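Local coordinates for protein mirolysin (Tannerella forsythia, PDB 6R7V) that is a zinc metallopeptidase of the pappalysin family that cleaves peptide bonds and is made as a zymogen kept latent by a cysteine switch, at residues Q14-R17 and K22-R25; G190-A195 and Y199-T204; G244-P249 and V261-Y266. The protein carries 1 engineered substitution. All blocks are in the same frame, centred on the assembly; numbering follows the deposited sequence. Where two conformers were deposited one is given.

Interaction 1: residues Q14-R17 and K22-R25; sequences QIRR and KYQR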
loop_
_atom_site.group_PDB
_atom_site.type_symbol
_atom_site.label_atom_id
_atom_site.label_comp_id
_atom_site.label_asym_id
_atom_site.label_seq_id
_atom_site.Cartn_x
_atom_site.Cartn_y
_atom_site.Cartn_z
ATOM N N GLN A 14 12.953 -3.865 -17.439
ATOM C CA GLN A 14 11.846 -4.289 -18.307
ATOM C C GLN A 14 11.034 -3.101 -18.772
ATOM O O GLN A 14 10.678 -3.049 -19.944
ATOM C CB GLN A 14 10.932 -5.291 -17.582
ATOM C CG GLN A 14 9.842 -5.920 -18.466
ATOM C CD GLN A 14 9.114 -7.018 -17.732
ATOM O OE1 GLN A 14 9.680 -7.712 -16.880
ATOM N NE2 GLN A 14 7.845 -7.208 -18.041
ATOM N N ILE A 15 10.719 -2.155 -17.864
ATOM C CA ILE A 15 9.904 -0.988 -18.216
ATOM C C ILE A 15 10.633 -0.114 -19.246
ATOM O O ILE A 15 9.993 0.375 -20.175
ATOM C CB ILE A 15 9.523 -0.210 -16.938
ATOM C CG1 ILE A 15 8.533 -1.047 -16.116
ATOM C CG2 ILE A 15 8.965 1.188 -17.257
ATOM C CD1 ILE A 15 8.235 -0.479 -14.704
ATOM N N ARG A 16 11.968 0.029 -19.126
ATOM C CA ARG A 16 12.772 0.803 -20.066
ATOM C C ARG A 16 12.518 0.340 -21.507
ATOM O O ARG A 16 12.442 1.182 -22.397
ATOM C CB ARG A 16 14.259 0.669 -19.710
ATOM C CG ARG A 16 15.145 1.738 -20.335
ATOM C CD ARG A 16 16.599 1.445 -20.037
ATOM N NE ARG A 16 17.426 2.636 -20.214
ATOM C CZ ARG A 16 18.703 2.724 -19.855
ATOM N NH1 ARG A 16 19.375 3.851 -20.047
ATOM N NH2 ARG A 16 19.316 1.688 -19.292
ATOM N N ARG A 17 12.295 -0.982 -21.726
ATOM C CA ARG A 17 12.058 -1.536 -23.068
ATOM C C ARG A 17 10.551 -1.659 -23.389
ATOM O O ARG A 17 10.130 -1.274 -24.485
ATOM C CB ARG A 17 12.746 -2.922 -23.166
ATOM C CG ARG A 17 12.399 -3.757 -24.391
ATOM C CD ARG A 17 13.139 -5.080 -24.410
ATOM N NE ARG A 17 14.423 -4.982 -25.110
ATOM C CZ ARG A 17 15.613 -4.988 -24.515
ATOM N NH1 ARG A 17 16.722 -4.901 -25.235
ATOM N NH2 ARG A 17 15.702 -5.092 -23.193
ATOM N N LYS A 22 6.399 5.274 -19.654
ATOM C CA LYS A 22 6.334 5.039 -18.206
ATOM C C LYS A 22 7.732 5.147 -17.574
ATOM O O LYS A 22 7.876 5.757 -16.505
ATOM C CB LYS A 22 5.713 3.667 -17.934
ATOM C CG LYS A 22 5.454 3.397 -16.461
ATOM C CD LYS A 22 4.665 2.103 -16.300
ATOM C CE LYS A 22 4.582 1.627 -14.875
ATOM N NZ LYS A 22 3.697 0.434 -14.744
ATOM N N TYR A 23 8.762 4.637 -18.264
ATOM C CA TYR A 23 10.147 4.717 -17.799
ATOM C C TYR A 23 10.553 6.184 -17.632
ATOM O O TYR A 23 11.160 6.550 -16.614
ATOM C CB TYR A 23 11.090 4.008 -18.799
ATOM C CG TYR A 23 12.535 4.045 -18.358
ATOM C CD1 TYR A 23 13.000 3.195 -17.352
ATOM C CD2 TYR A 23 13.415 4.995 -18.865
ATOM C CE1 TYR A 23 14.329 3.243 -16.922
ATOM C CE2 TYR A 23 14.735 5.066 -18.428
ATOM C CZ TYR A 23 15.186 4.194 -17.450
ATOM O OH TYR A 23 16.498 4.258 -17.038
ATOM N N GLN A 24 10.241 7.024 -18.644
ATOM C CA GLN A 24 10.558 8.455 -18.589
ATOM C C GLN A 24 9.833 9.093 -17.391
ATOM O O GLN A 24 10.470 9.840 -16.645
ATOM C CB GLN A 24 10.179 9.155 -19.907
ATOM C CG GLN A 24 10.455 10.659 -19.940
ATOM C CD GLN A 24 11.931 10.968 -19.952
ATOM O OE1 GLN A 24 12.660 10.626 -20.888
ATOM N NE2 GLN A 24 12.399 11.617 -18.907
ATOM N N ARG A 25 8.528 8.795 -17.201
ATOM C CA ARG A 25 7.716 9.351 -16.113
ATOM C C ARG A 25 8.270 8.976 -14.753
ATOM O O ARG A 25 8.316 9.821 -13.860
ATOM C CB ARG A 25 6.256 8.893 -16.207
ATOM C CG ARG A 25 5.436 9.661 -17.234
ATOM C CD ARG A 25 3.948 9.506 -16.956
ATOM N NE ARG A 25 3.254 8.803 -18.038
ATOM C CZ ARG A 25 2.828 7.545 -17.970
ATOM N NH1 ARG A 25 3.006 6.833 -16.864
ATOM N NH2 ARG A 25 2.211 6.992 -19.005
#
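R16 lays the aliphatic part of its side chain over one face of the Y23 ring, and this is the tight half of the contact. CG of R16 stands 3.6 Å from the centroid of the Y23 ring and only 5° off its normal, a CH-pi contact made almost straight above the centre. CG of R16 is anti to the backbone N (chi1 -163°) and the chain runs on extended, alongside the tyrosine and pointing the same way. The guanidinium and ring planes are 22° apart, with OH of Y23 lying over the rim of one guanidinium face. Arginine suits the place because its methylenes can cover an aromatic face while its charge reaches the surface.

On the inner side, the branched I15 fills the angle between the helices: its CG2 lies 3.6 Å from N of Y23 and 3.9 Å from CB of Y23. K22 adds less, its CB touching CG2 of I15 at 4.1 Å, and its amine makes a long, weak ion pair with E19. No hydrogen bond joins the two segments, and the guanidinium of R16, an exposed residue, marks the looser, solvent side.

Helices 12-18 and 20-32 follow each other through a very short link and turn a corner near the N-terminus, with L10 lying against I15 and K22, and F171 against K22 and R25.

Interaction 2: residues G190-A195 and Y199-T204; sequences GRDGSA and YDKGRT
D192 and K201 form a salt bridge across a loop that leads into helix 203-212, which carries zinc ligands H207 and H211. The loop reverses through a type II' beta turn from D192 to A195, in which G193 takes a positive phi that favours glycine. NZ of K201 donates to the syn lone pair of OD1 of D192, 2.7 Å away, while a water joins OD2 of the same aspartate to the ammonium. K201 starts out away from the other segment, but the bend at chi2 (-66°) swings its end back, a turn that a long flexible lysine can make.

Beside this, the backbone N of D192 donates a nearly straight bond to O of D200, 2.8 Å long with 174° at the hydrogen. A second water accepts from N of G202 and lies close to O of G190 and O of Y199; it bridges the two segments, whose O of G190 and N of G202 meet at an angle too poor for a direct bond.

R191 crosses K201 with its aliphatic part, and its guanidinium forms a salt bridge with E76 on helix 64-77. G202, also at positive phi, occupies the N-cap position of helix 203-212; R203 just beyond it is paired with D77 and D84.

Packing closes the contact at the small A195, whose CB rests 3.7 Å from CA of D200 and 3.9 Å from CB of D200.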
loop_
_atom_site.group_PDB
_atom_site.type_symbol
_atom_site.label_atom_id
_atom_site.label_comp_id
_atom_site.label_asym_id
_atom_site.label_seq_id
_atom_site.Cartn_x
_atom_site.Cartn_y
_atom_site.Cartn_z
ATOM N N GLY A 190 -8.299 -7.479 6.349
ATOM C CA GLY A 190 -8.567 -7.523 7.781
ATOM C C GLY A 190 -7.711 -8.534 8.507
ATOM O O GLY A 190 -6.930 -9.284 7.896
ATOM N N ARG A 191 -7.845 -8.559 9.833
ATOM C CA ARG A 191 -7.031 -9.432 10.677
ATOM C C ARG A 191 -7.871 -10.536 11.285
ATOM O O ARG A 191 -8.926 -10.249 11.855
ATOM C CB ARG A 191 -6.372 -8.587 11.772
ATOM C CG ARG A 191 -5.551 -9.423 12.760
ATOM C CD ARG A 191 -4.473 -8.571 13.428
ATOM N NE ARG A 191 -5.069 -7.515 14.255
ATOM C CZ ARG A 191 -4.367 -6.505 14.767
ATOM N NH1 ARG A 191 -3.072 -6.390 14.508
ATOM N NH2 ARG A 191 -4.964 -5.591 15.516
ATOM N N ASP A 192 -7.382 -11.795 11.207
ATOM C CA ASP A 192 -8.088 -12.963 11.760
ATOM C C ASP A 192 -9.498 -13.004 11.108
ATOM O O ASP A 192 -9.619 -12.625 9.940
ATOM C CB ASP A 192 -8.086 -12.937 13.316
ATOM C CG ASP A 192 -6.686 -12.824 13.910
ATOM O OD1 ASP A 192 -5.715 -13.251 13.242
ATOM O OD2 ASP A 192 -6.559 -12.321 15.056
ATOM N N GLY A 193 -10.535 -13.452 11.823
ATOM C CA GLY A 193 -11.867 -13.506 11.235
ATOM C C GLY A 193 -11.909 -14.321 9.963
ATOM O O GLY A 193 -11.440 -15.465 9.944
ATOM N N SER A 194 -12.434 -13.709 8.884
ATOM C CA SER A 194 -12.560 -14.368 7.588
ATOM C C SER A 194 -11.266 -14.396 6.780
ATOM O O SER A 194 -11.216 -15.067 5.739
ATOM C CB SER A 194 -13.645 -13.701 6.746
ATOM O OG SER A 194 -13.369 -12.323 6.525
ATOM N N ALA A 195 -10.209 -13.694 7.240
ATOM C CA ALA A 195 -8.964 -13.680 6.463
ATOM C C ALA A 195 -8.273 -15.031 6.536
ATOM O O ALA A 195 -8.313 -15.701 7.578
ATOM C CB ALA A 195 -8.042 -12.581 6.953
ATOM N N TYR A 199 -1.890 -15.035 5.099
ATOM C CA TYR A 199 -2.031 -13.601 4.856
ATOM C C TYR A 199 -3.298 -13.151 5.561
ATOM O O TYR A 199 -4.301 -12.780 4.945
ATOM C CB TYR A 199 -2.003 -13.279 3.337
ATOM C CG TYR A 199 -0.812 -13.904 2.649
ATOM C CD1 TYR A 199 0.470 -13.398 2.836
ATOM C CD2 TYR A 199 -0.962 -15.021 1.833
ATOM C CE1 TYR A 199 1.572 -13.989 2.236
ATOM C CE2 TYR A 199 0.136 -15.613 1.212
ATOM C CZ TYR A 199 1.403 -15.092 1.416
ATOM O OH TYR A 199 2.493 -15.661 0.801
ATOM N N ASP A 200 -3.264 -13.265 6.897
ATOM C CA ASP A 200 -4.423 -13.048 7.761
ATOM C C ASP A 200 -4.163 -12.032 8.873
ATOM O O ASP A 200 -4.893 -12.029 9.858
ATOM C CB ASP A 200 -4.890 -14.376 8.380
ATOM C CG ASP A 200 -3.839 -15.074 9.228
ATOM O OD1 ASP A 200 -2.624 -14.734 9.096
ATOM O OD2 ASP A 200 -4.205 -16.009 9.963
ATOM N N LYS A 201 -3.141 -11.153 8.718
ATOM C CA LYS A 201 -2.898 -10.124 9.729
ATOM C C LYS A 201 -3.037 -8.721 9.135
ATOM O O LYS A 201 -2.645 -7.746 9.788
ATOM C CB LYS A 201 -1.526 -10.293 10.423
ATOM C CG LYS A 201 -1.293 -11.668 11.054
ATOM C CD LYS A 201 -2.244 -11.870 12.215
ATOM C CE LYS A 201 -2.110 -13.216 12.898
ATOM N NZ LYS A 201 -3.094 -13.289 13.997
ATOM N N GLY A 202 -3.652 -8.624 7.947
ATOM C CA GLY A 202 -3.920 -7.339 7.311
ATOM C C GLY A 202 -2.719 -6.678 6.684
ATOM O O GLY A 202 -2.800 -5.487 6.329
ATOM N N ARG A 203 -1.616 -7.436 6.471
ATOM C CA ARG A 203 -0.429 -6.793 5.900
ATOM C C ARG A 203 -0.467 -6.685 4.379
ATOM O O ARG A 203 0.349 -5.965 3.818
ATOM C CB ARG A 203 0.878 -7.475 6.356
ATOM C CG ARG A 203 1.480 -6.823 7.585
ATOM C CD ARG A 203 0.603 -6.912 8.831
ATOM N NE ARG A 203 1.168 -6.090 9.905
ATOM C CZ ARG A 203 1.954 -6.565 10.861
ATOM N NH1 ARG A 203 2.306 -7.849 10.870
ATOM N NH2 ARG A 203 2.438 -5.752 11.793
ATOM N N THR A 204 -1.355 -7.385 3.687
ATOM C CA THR A 204 -1.479 -7.194 2.239
ATOM C C THR A 204 -1.848 -5.718 2.000
ATOM O O THR A 204 -1.261 -5.047 1.137
ATOM C CB THR A 204 -2.485 -8.174 1.615
ATOM O OG1 THR A 204 -2.026 -9.505 1.885
ATOM C CG2 THR A 204 -2.615 -7.986 0.121
HETATM O O HOH W 1 -5.195 -10.228 6.039
HETATM O O HOH W 2 -1.415 -7.152 12.249
HETATM O O HOH W 3 -4.164 -11.585 16.084
HETATM O O HOH W 4 -6.816 -16.971 9.648
#

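Interaction 3: residues G244-P249 and V261-Y266; sequences GCPSFP and VMFMNY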
loop_
_atom_site.group_PDB
_atom_site.type_symbol
_atom_site.label_atom_id
_atom_site.label_comp_id
_atom_site.label_asym_id
_atom_site.label_seq_id
_atom_site.Cartn_x
_atom_site.Cartn_y
_atom_site.Cartn_z
ATOM N N GLY A 244 7.497 -16.525 2.821
ATOM C CA GLY A 244 7.362 -17.302 4.044
ATOM C C GLY A 244 7.827 -16.563 5.272
ATOM O O GLY A 244 7.570 -15.377 5.413
ATOM N N CYS A 245 8.502 -17.294 6.168
ATOM C CA CYS A 245 8.995 -16.752 7.427
ATOM C C CYS A 245 10.504 -17.078 7.586
ATOM O O CYS A 245 10.865 -18.063 8.256
ATOM C CB CYS A 245 8.169 -17.327 8.578
ATOM S SG CYS A 245 8.314 -16.408 10.130
ATOM N N PRO A 246 11.396 -16.273 6.971
ATOM C CA PRO A 246 12.833 -16.508 7.137
ATOM C C PRO A 246 13.301 -16.353 8.579
ATOM O O PRO A 246 12.577 -15.841 9.449
ATOM C CB PRO A 246 13.472 -15.381 6.295
ATOM C CG PRO A 246 12.423 -15.002 5.307
ATOM C CD PRO A 246 11.159 -15.070 6.133
ATOM N N SER A 247 14.530 -16.792 8.825
ATOM C CA SER A 247 15.114 -16.686 10.152
ATOM C C SER A 247 16.213 -15.643 10.153
ATOM O O SER A 247 16.994 -15.552 9.209
ATOM C CB SER A 247 15.647 -18.034 10.626
ATOM O OG SER A 247 16.050 -17.963 11.986
ATOM N N PHE A 248 16.225 -14.828 11.174
ATOM C CA PHE A 248 17.232 -13.783 11.287
ATOM C C PHE A 248 18.562 -14.341 11.786
ATOM O O PHE A 248 18.573 -15.089 12.772
ATOM C CB PHE A 248 16.774 -12.672 12.245
ATOM C CG PHE A 248 17.819 -11.605 12.465
ATOM C CD1 PHE A 248 17.971 -10.561 11.558
ATOM C CD2 PHE A 248 18.678 -11.664 13.559
ATOM C CE1 PHE A 248 18.961 -9.597 11.741
ATOM C CE2 PHE A 248 19.659 -10.681 13.748
ATOM C CZ PHE A 248 19.786 -9.652 12.837
ATOM N N PRO A 249 19.708 -13.903 11.213
ATOM C CA PRO A 249 19.848 -13.042 10.029
ATOM C C PRO A 249 19.803 -13.828 8.721
ATOM O O PRO A 249 20.198 -15.014 8.675
ATOM C CB PRO A 249 21.234 -12.412 10.229
ATOM C CG PRO A 249 22.026 -13.454 10.979
ATOM C CD PRO A 249 21.027 -14.309 11.747
ATOM N N VAL A 261 19.522 -8.910 5.082
ATOM C CA VAL A 261 18.413 -8.231 4.421
ATOM C C VAL A 261 17.196 -8.117 5.327
ATOM O O VAL A 261 16.945 -8.936 6.199
ATOM C CB VAL A 261 18.091 -8.877 3.058
ATOM C CG1 VAL A 261 19.323 -8.872 2.134
ATOM C CG2 VAL A 261 17.516 -10.290 3.205
ATOM N N MET A 262 16.442 -7.048 5.129
ATOM C CA MET A 262 15.303 -6.726 5.988
ATOM C C MET A 262 14.032 -7.426 5.492
ATOM O O MET A 262 13.083 -6.800 4.981
ATOM C CB MET A 262 15.134 -5.204 6.004
ATOM C CG MET A 262 14.486 -4.705 7.213
ATOM S SD MET A 262 14.363 -2.909 7.058
ATOM C CE MET A 262 15.848 -2.354 7.849
ATOM N N PHE A 263 14.011 -8.756 5.642
ATOM C CA PHE A 263 12.898 -9.558 5.119
ATOM C C PHE A 263 11.601 -9.328 5.878
ATOM O O PHE A 263 10.549 -9.731 5.386
ATOM C CB PHE A 263 13.252 -11.047 5.126
ATOM C CG PHE A 263 13.558 -11.612 6.488
ATOM C CD1 PHE A 263 12.532 -11.975 7.357
ATOM C CD2 PHE A 263 14.873 -11.763 6.913
ATOM C CE1 PHE A 263 12.816 -12.496 8.617
ATOM C CE2 PHE A 263 15.155 -12.290 8.166
ATOM C CZ PHE A 263 14.129 -12.640 9.017
ATOM N N MET A 264 11.668 -8.672 7.049
ATOM C CA MET A 264 10.489 -8.359 7.874
ATOM C C MET A 264 9.925 -6.948 7.555
ATOM O O MET A 264 9.020 -6.467 8.238
ATOM C CB MET A 264 10.771 -8.554 9.377
ATOM C CG MET A 264 11.737 -7.575 10.048
ATOM S SD MET A 264 13.426 -7.470 9.401
ATOM C CE MET A 264 13.992 -9.147 9.670
ATOM N N ASN A 265 10.472 -6.313 6.532
ATOM C CA ASN A 265 9.937 -5.042 6.024
ATOM C C ASN A 265 8.612 -5.311 5.349
ATOM O O ASN A 265 8.474 -6.310 4.633
ATOM C CB ASN A 265 10.919 -4.436 5.037
ATOM C CG ASN A 265 10.581 -2.992 4.726
ATOM O OD1 ASN A 265 9.776 -2.711 3.843
ATOM N ND2 ASN A 265 11.150 -2.060 5.491
ATOM N N TYR A 266 7.629 -4.401 5.517
ATOM C CA TYR A 266 6.337 -4.618 4.855
ATOM C C TYR A 266 6.420 -4.661 3.339
ATOM O O TYR A 266 5.494 -5.205 2.708
ATOM C CB TYR A 266 5.353 -3.500 5.238
ATOM C CG TYR A 266 5.081 -3.408 6.733
ATOM C CD1 TYR A 266 4.600 -4.497 7.442
ATOM C CD2 TYR A 266 5.339 -2.238 7.438
ATOM C CE1 TYR A 266 4.414 -4.441 8.822
ATOM C CE2 TYR A 266 5.113 -2.158 8.813
ATOM C CZ TYR A 266 4.667 -3.265 9.497
ATOM O OH TYR A 266 4.464 -3.196 10.850
#
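F263 presents both faces of its ring to close partners. P246 covers one, its CB 3.6 Å from the centroid of the F263 ring and 7° off the normal, a CH-pi contact over the centre. CE of M264 lies over the opposite face, 3.5 Å above the F263 ring plane, so the phenyl is sandwiched between a proline and a neighbouring methionine methyl. At the edge, near the ring plane, the backbone N of F248 approaches CZ of F263 at 3.7 Å.

Compact and rigid, the pyrrolidine ring offers its C-H groups to the aromatic face: CD of P246 also meets CD1 of F263 at 3.6 Å, the two side chains coming from opposite sides and overlapping. The phenyl reaches the loop because its CG sits between the backbone N and the carbonyl carbon (chi1 60°). F248 is more peripheral, with CB 4.2 Å from CZ of F263, while P249, which follows a cis peptide bond, places its CB over the face of the F248 ring.

No hydrogen bond crosses this proline-on-phenyl packing between two loops. C245, within segment 244-249, is disulfide-bonded to C274. F263 and M264 are the central residues of a type I turn from M262 to N265. Segment 261-266 runs on into M267, and O of Y266 is hydrogen-bonded to ND1 of zinc ligand H207, consistent with the Met-turn below the zinc site that is a hallmark of metzincins.

How the interactions relate
The three contacts differ in chemistry as in place. Interaction 1 joins two helices near the surface through apolar and CH-pi contacts, and lies across the chain's centre from interaction 2, about 34 Å between centres. Interaction 2 is the polar one, built on charge, backbone bonds and waters where a loop enters the helix with zinc ligands. Interaction 3 again lacks hydrogen bonds across it, but sets a buried phenyl against a more exposed loop. Interactions 2 and 3 touch each other, NH2 of R203 lying 3.4 Å from OH of Y266 in plain packing, and both belong to the pappalysin catalytic region; interaction 1 touches neither.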